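PDB 5W5P: tail fiber protein from Acinetobacter phage AM24, which serves as the phage's tailspike, a trimeric protein that probably recognises, and may depolymerise, the capsular polysaccharide of its Acinetobacter baumannii host. Local coordinates for residues F48-N53 with G92-R97; G469-A474 with S583-A588; A513-S518 with A539-F544. One frame throughout, in Å; residues are numbered along the deposited sequence.

Contact 1 of 3, residues F48-N53 with G92-R97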
# COMPACT_ATOMS: atom_id res chain seq x y z
N PHE A 48 -55.32 -7.39 -22.19
CA PHE A 48 -55.03 -7.40 -23.62
C PHE A 48 -54.77 -8.82 -24.10
O PHE A 48 -54.13 -9.61 -23.40
CB PHE A 48 -53.83 -6.50 -23.91
CG PHE A 48 -53.41 -6.49 -25.35
CD1 PHE A 48 -54.20 -5.91 -26.32
CD2 PHE A 48 -52.20 -7.05 -25.73
CE1 PHE A 48 -53.81 -5.89 -27.65
CE2 PHE A 48 -51.79 -7.04 -27.06
CZ PHE A 48 -52.60 -6.46 -28.01
N LYS A 49 -55.27 -9.13 -25.29
CA LYS A 49 -55.02 -10.42 -25.92
C LYS A 49 -54.08 -10.24 -27.10
O LYS A 49 -54.31 -9.35 -27.93
CB LYS A 49 -56.33 -11.07 -26.38
CG LYS A 49 -57.25 -11.46 -25.22
CD LYS A 49 -58.68 -11.71 -25.69
CE LYS A 49 -58.77 -12.93 -26.58
NZ LYS A 49 -60.15 -13.17 -27.08
N PRO A 50 -53.02 -11.04 -27.22
CA PRO A 50 -52.06 -10.84 -28.30
C PRO A 50 -52.68 -11.13 -29.66
O PRO A 50 -53.54 -11.99 -29.81
CB PRO A 50 -50.94 -11.83 -27.98
CG PRO A 50 -51.61 -12.89 -27.17
CD PRO A 50 -52.67 -12.19 -26.37
N ILE A 51 -52.22 -10.38 -30.66
CA ILE A 51 -52.73 -10.57 -32.01
C ILE A 51 -51.97 -11.67 -32.76
O ILE A 51 -52.56 -12.37 -33.59
CB ILE A 51 -52.70 -9.25 -32.79
CG1 ILE A 51 -51.29 -8.70 -32.88
CG2 ILE A 51 -53.61 -8.23 -32.13
CD1 ILE A 51 -51.17 -7.49 -33.78
N VAL A 52 -50.68 -11.85 -32.48
CA VAL A 52 -49.88 -12.92 -33.07
C VAL A 52 -49.13 -13.62 -31.94
O VAL A 52 -49.07 -13.14 -30.81
CB VAL A 52 -48.90 -12.41 -34.15
CG1 VAL A 52 -49.66 -11.87 -35.36
CG2 VAL A 52 -47.98 -11.35 -33.58
N ASN A 53 -48.55 -14.77 -32.27
CA ASN A 53 -47.75 -15.52 -31.31
C ASN A 53 -46.37 -14.90 -31.21
O ASN A 53 -45.72 -14.63 -32.23
CB ASN A 53 -47.66 -16.99 -31.73
CG ASN A 53 -48.97 -17.73 -31.53
OD1 ASN A 53 -50.00 -17.13 -31.21
ND2 ASN A 53 -48.93 -19.05 -31.72
N GLY A 92 -52.21 -12.82 -18.38
CA GLY A 92 -53.44 -12.16 -18.77
C GLY A 92 -54.68 -12.98 -18.47
O GLY A 92 -54.63 -14.18 -18.16
N ILE A 93 -55.84 -12.32 -18.56
CA ILE A 93 -57.11 -12.99 -18.31
C ILE A 93 -57.33 -14.13 -19.30
O ILE A 93 -57.92 -15.16 -18.95
CB ILE A 93 -58.26 -11.96 -18.34
CG1 ILE A 93 -58.15 -11.01 -17.15
CG2 ILE A 93 -59.62 -12.66 -18.32
CD1 ILE A 93 -58.68 -9.62 -17.42
N ASP A 94 -56.84 -13.98 -20.53
CA ASP A 94 -56.89 -15.05 -21.52
C ASP A 94 -55.90 -16.17 -21.24
O ASP A 94 -55.90 -17.17 -21.96
CB ASP A 94 -56.63 -14.47 -22.91
CG ASP A 94 -55.24 -13.86 -23.05
OD1 ASP A 94 -54.58 -13.61 -22.02
OD2 ASP A 94 -54.82 -13.62 -24.20
N GLY A 95 -55.06 -16.04 -20.21
CA GLY A 95 -54.06 -17.04 -19.90
C GLY A 95 -52.70 -16.80 -20.53
O GLY A 95 -51.77 -17.58 -20.28
N THR A 96 -52.55 -15.76 -21.35
CA THR A 96 -51.28 -15.47 -21.99
C THR A 96 -50.23 -15.11 -20.96
O THR A 96 -50.45 -14.23 -20.11
CB THR A 96 -51.44 -14.33 -23.00
OG1 THR A 96 -52.28 -14.75 -24.08
CG2 THR A 96 -50.08 -13.92 -23.54
N ARG A 97 -49.08 -15.79 -21.02
CA ARG A 97 -47.95 -15.47 -20.16
C ARG A 97 -47.10 -14.41 -20.86
O ARG A 97 -46.39 -14.70 -21.82
CB ARG A 97 -47.13 -16.71 -19.85
CG ARG A 97 -47.50 -17.35 -18.52
CD ARG A 97 -48.70 -18.27 -18.69
NE ARG A 97 -49.19 -18.78 -17.41
CZ ARG A 97 -50.42 -19.21 -17.20
NH1 ARG A 97 -51.31 -19.21 -18.19
NH2 ARG A 97 -50.77 -19.66 -16.01

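Contact 2 of 3, residues G469-A474 with S583-A588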
# COMPACT_ATOMS: atom_id res chain seq x y z
N GLY A 469 58.43 -9.35 14.62
CA GLY A 469 57.34 -9.59 15.54
C GLY A 469 56.17 -8.64 15.44
O GLY A 469 55.18 -8.84 16.14
N VAL A 470 56.26 -7.61 14.60
CA VAL A 470 55.17 -6.67 14.38
C VAL A 470 54.40 -7.11 13.15
O VAL A 470 54.96 -7.18 12.05
CB VAL A 470 55.69 -5.23 14.22
CG1 VAL A 470 54.53 -4.27 14.00
CG2 VAL A 470 56.49 -4.83 15.45
N HIS A 471 53.12 -7.41 13.33
CA HIS A 471 52.26 -7.95 12.28
C HIS A 471 51.16 -6.95 11.96
O HIS A 471 50.43 -6.52 12.86
CB HIS A 471 51.66 -9.29 12.70
CG HIS A 471 51.33 -10.20 11.56
ND1 HIS A 471 50.47 -9.83 10.54
CD2 HIS A 471 51.75 -11.45 11.26
CE1 HIS A 471 50.38 -10.82 9.67
NE2 HIS A 471 51.15 -11.81 10.08
N THR A 472 51.05 -6.56 10.69
CA THR A 472 49.97 -5.69 10.26
C THR A 472 48.66 -6.45 10.34
O THR A 472 48.55 -7.58 9.85
CB THR A 472 50.22 -5.19 8.84
OG1 THR A 472 51.56 -4.71 8.71
CG2 THR A 472 49.25 -4.08 8.47
N VAL A 473 47.65 -5.85 10.97
CA VAL A 473 46.40 -6.55 11.24
C VAL A 473 45.20 -5.91 10.56
O VAL A 473 44.14 -6.56 10.49
CB VAL A 473 46.15 -6.68 12.75
CG1 VAL A 473 47.08 -7.73 13.33
CG2 VAL A 473 46.29 -5.33 13.46
N ALA A 474 45.33 -4.70 10.04
CA ALA A 474 44.18 -3.99 9.49
C ALA A 474 44.69 -2.82 8.67
O ALA A 474 45.83 -2.37 8.84
CB ALA A 474 43.23 -3.52 10.59
N SER A 583 52.34 -6.01 17.90
CA SER A 583 53.65 -6.57 18.18
C SER A 583 53.54 -7.88 18.94
O SER A 583 52.44 -8.37 19.25
CB SER A 583 54.51 -5.56 18.94
OG SER A 583 53.86 -5.15 20.14
N GLY A 584 54.69 -8.47 19.25
CA GLY A 584 54.74 -9.71 20.00
C GLY A 584 54.20 -10.92 19.26
O GLY A 584 53.70 -11.85 19.89
N TYR A 585 54.30 -10.94 17.93
CA TYR A 585 53.72 -12.01 17.14
C TYR A 585 54.74 -13.12 16.91
O TYR A 585 55.87 -12.87 16.47
CB TYR A 585 53.23 -11.48 15.79
CG TYR A 585 52.67 -12.57 14.90
CD1 TYR A 585 51.32 -12.91 14.96
CD2 TYR A 585 53.48 -13.26 14.01
CE1 TYR A 585 50.79 -13.90 14.16
CE2 TYR A 585 52.96 -14.26 13.21
CZ TYR A 585 51.62 -14.57 13.28
OH TYR A 585 51.10 -15.55 12.49
N VAL A 586 54.33 -14.35 17.21
CA VAL A 586 55.10 -15.55 16.90
C VAL A 586 54.13 -16.55 16.27
O VAL A 586 53.12 -16.91 16.88
CB VAL A 586 55.78 -16.16 18.14
CG1 VAL A 586 56.41 -17.50 17.80
CG2 VAL A 586 56.83 -15.20 18.69
N ALA A 587 54.45 -17.00 15.06
CA ALA A 587 53.55 -17.89 14.33
C ALA A 587 53.55 -19.29 14.93
O ALA A 587 54.56 -19.78 15.44
CB ALA A 587 53.95 -17.96 12.86
N ALA A 588 52.38 -19.93 14.87
CA ALA A 588 52.27 -21.34 15.23
C ALA A 588 53.00 -22.20 14.21
O ALA A 588 53.11 -21.84 13.03
CB ALA A 588 50.81 -21.75 15.33

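Contact 3 of 3, residues A513-S518 with A539-F544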
# COMPACT_ATOMS: atom_id res chain seq x y z
N ALA A 513 41.98 -14.14 17.60
CA ALA A 513 42.06 -13.03 18.54
C ALA A 513 41.15 -11.91 18.05
O ALA A 513 40.63 -11.95 16.94
CB ALA A 513 43.50 -12.54 18.70
N VAL A 514 40.98 -10.90 18.90
CA VAL A 514 40.20 -9.73 18.53
C VAL A 514 40.80 -8.52 19.23
O VAL A 514 41.16 -8.58 20.41
CB VAL A 514 38.70 -9.90 18.88
CG1 VAL A 514 38.53 -10.40 20.30
CG2 VAL A 514 37.93 -8.60 18.65
N ALA A 515 40.95 -7.43 18.48
CA ALA A 515 41.46 -6.17 19.00
C ALA A 515 40.35 -5.12 18.99
O ALA A 515 39.55 -5.06 18.06
CB ALA A 515 42.65 -5.66 18.17
N LYS A 516 40.32 -4.31 20.04
CA LYS A 516 39.41 -3.17 20.13
C LYS A 516 40.23 -1.90 20.01
O LYS A 516 41.10 -1.63 20.85
CB LYS A 516 38.63 -3.20 21.45
CG LYS A 516 38.02 -4.56 21.78
CD LYS A 516 37.00 -4.98 20.74
CE LYS A 516 35.83 -4.02 20.70
NZ LYS A 516 34.73 -4.46 19.78
N VAL A 517 39.97 -1.11 18.97
CA VAL A 517 40.72 0.10 18.67
C VAL A 517 39.76 1.29 18.65
O VAL A 517 38.60 1.15 18.24
CB VAL A 517 41.47 -0.02 17.33
CG1 VAL A 517 42.25 1.25 17.03
CG2 VAL A 517 42.40 -1.22 17.35
N SER A 518 40.25 2.44 19.11
CA SER A 518 39.52 3.70 19.04
C SER A 518 40.31 4.68 18.18
O SER A 518 41.54 4.73 18.27
CB SER A 518 39.28 4.27 20.44
OG SER A 518 38.22 5.22 20.44
N ALA A 539 45.24 6.26 16.73
CA ALA A 539 44.62 5.02 17.18
C ALA A 539 45.11 4.65 18.58
O ALA A 539 46.20 5.02 19.00
CB ALA A 539 44.94 3.87 16.22
N SER A 540 44.28 3.90 19.29
CA SER A 540 44.64 3.42 20.62
C SER A 540 44.02 2.05 20.83
O SER A 540 42.83 1.86 20.58
CB SER A 540 44.15 4.39 21.69
OG SER A 540 44.60 4.00 22.97
N LEU A 541 44.84 1.10 21.27
CA LEU A 541 44.37 -0.25 21.56
C LEU A 541 43.64 -0.22 22.90
O LEU A 541 44.26 -0.17 23.96
CB LEU A 541 45.55 -1.23 21.60
CG LEU A 541 45.22 -2.71 21.82
CD1 LEU A 541 44.39 -3.25 20.66
CD2 LEU A 541 46.49 -3.53 22.01
N THR A 542 42.31 -0.25 22.85
CA THR A 542 41.50 -0.21 24.07
C THR A 542 41.25 -1.59 24.66
O THR A 542 40.99 -1.70 25.86
CB THR A 542 40.15 0.47 23.80
OG1 THR A 542 39.22 -0.48 23.28
CG2 THR A 542 40.32 1.61 22.81
N GLY A 543 41.31 -2.64 23.85
CA GLY A 543 41.03 -3.97 24.34
C GLY A 543 41.68 -5.01 23.46
O GLY A 543 41.90 -4.79 22.26
N PHE A 544 42.00 -6.16 24.05
CA PHE A 544 42.59 -7.26 23.31
C PHE A 544 42.34 -8.55 24.07
O PHE A 544 42.43 -8.58 25.30
CB PHE A 544 44.10 -7.05 23.10
CG PHE A 544 44.77 -8.18 22.37
CD1 PHE A 544 44.75 -8.24 20.99
CD2 PHE A 544 45.41 -9.19 23.07
CE1 PHE A 544 45.36 -9.28 20.32
CE2 PHE A 544 46.02 -10.23 22.41
CZ PHE A 544 46.00 -10.28 21.03

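Contact 1 of 3, residues F48-N53 with G92-R97
The carboxylate of D94 is set between P50, K49 and its own loop: CG of K49 lies above one side of its plane, nearer the OD2 end, while both polar groups of T96 come from the other side. P50 CD approaches the OD2 end, 3.4 Å from D94 OD2. D94 belongs to a beta-hairpin connection between strands 89-91 and 97-100, a type I turn from G92 to G95 followed by a G1 bulge, with G95 at positive phi (93°) and T96 O bound by G92 N. An Asx turn is built onto this loop: T96 N gives its hydrogen to D94 OD1 at 3.0 Å, meeting it well above the carboxylate plane. The hydroxyl T96 OG1 donates to D94 OD2 at 2.8 Å, also from above that plane. With chi1 of 63°, D94 CG sits between its backbone N and carbonyl carbon, which folds the carboxylate back over the turn within reach of T96. No hydrogen bond crosses to 48-53, and the contact is van der Waals. The K49 chain bends at chi3 and carries NZ off to 6.1 Å from D94 OD2, too far for a salt bridge, although the opposite charges may still attract weakly. P50 and T96 both also rest on A75 of strand 71-75, and I51 and V52 touch K38 of the second subunit, so the loop before strand 56-59 packs on both hairpin end and neighbouring subunit. The P50 ring presents CD and CG to T96, with P50 CD 3.5 Å from T96 OG1 and P50 CG 4.1 Å from T96 CG2.

Contact 2 of 3, residues G469-A474 with S583-A588
H471 drives the edge of its imidazole into the face of Y585 in a T-shaped stack: H471 CD2 stands 3.5 Å above the tyrosine plane, over the ring centre. The ring centroids are 4.6 Å apart and the planes meet at 62°. Both side chains hold CG anti to the backbone N (chi1 178° for Y585), which lets them run side by side in the same direction. One backbone bond underlies the stack, from Y585 N to G469 O at 2.9 Å, made in the carbonyl plane on a lone pair. The same oxygen receives a CA-H contact from S583 CA at 3.4 Å and touches Y585 CB. G469 and G584 both have positive phi, turning the chain at each side of this bond. The imidazole is fixed at both nitrogens: H471 ND1 donates to T472 O at 3.0 Å, and NE2 is hydrogen-bonded to S462 OG of helix 462-465. Y585 also makes an edge-to-face pair with F564, and S583 OG bonds V568 N. The contact thus pins the loop that leaves strand 577-582 to the start of strand 470-477; these strands pair antiparallel, with a classic bulge where V473 and A474 both face L580, and A474 packs on strand 492-503.

Contact 3 of 3, residues A513-S518 with A539-F544
Segments 513-518 and 539-544 run antiparallel at 155°, their axes 4.5 Å apart at closest approach, as neighbouring arms of the beta hairpin 509-523/535-546, and a classic beta bulge interrupts their pairing where T542 and G543 both face K516. K516 O takes two backbone hydrogens there, from T542 N at 2.7 Å and, more loosely, from G543 N at 3.2 Å, while K516 N returns a nearly straight bond to G543 O (175°). Beyond the bulge the regular S518-S540 pair closes with two bonds. A515, V517, L541 and F544 point to one side of the sheet, where V517 and L541 pack on L569 of strand 569-574 and F544 on L582, the inward side of a two-sheet stack. K516, S518 and S540 point to the other side, toward neighbouring subunits. With CG anti to the carbonyl carbon (chi1 -47°), the K516 chain starts out over G543, which has no side chain to obstruct it; bends at chi2 and chi3 then lead NZ away to N497 OD1 and to a salt bridge with D495 of the third subunit, tying the hairpin to the trimer interface. T542 CG2 leans on S518 CB at 3.7 Å. The edge of the F544 ring is turned to A515 CB, and L541 CD1 lies 3.9 Å from that same methyl and 3.7 Å from K516 O.

Overall arrangement
The contacts sample both ends of the elongated chain: contact 1 lies about 105 Å, centre to centre, from contact 3, on opposite sides of the chain's centre, with the parallel-strand region between. It is a surface meeting of two loops, without a hydrogen bond across it. Contacts 2 and 3 share the C-terminal antiparallel domain, their nearest atoms about 6 Å apart, and the hairpin of contact 3 falls in the sequence between the two segments of contact 2. Contact 2 fastens a loop by aromatic stacking and one backbone bond; contact 3, half of it buried, relies on strand pairing. Contacts 1 and 3 both reach other subunits, whereas contact 2 stays within its chain.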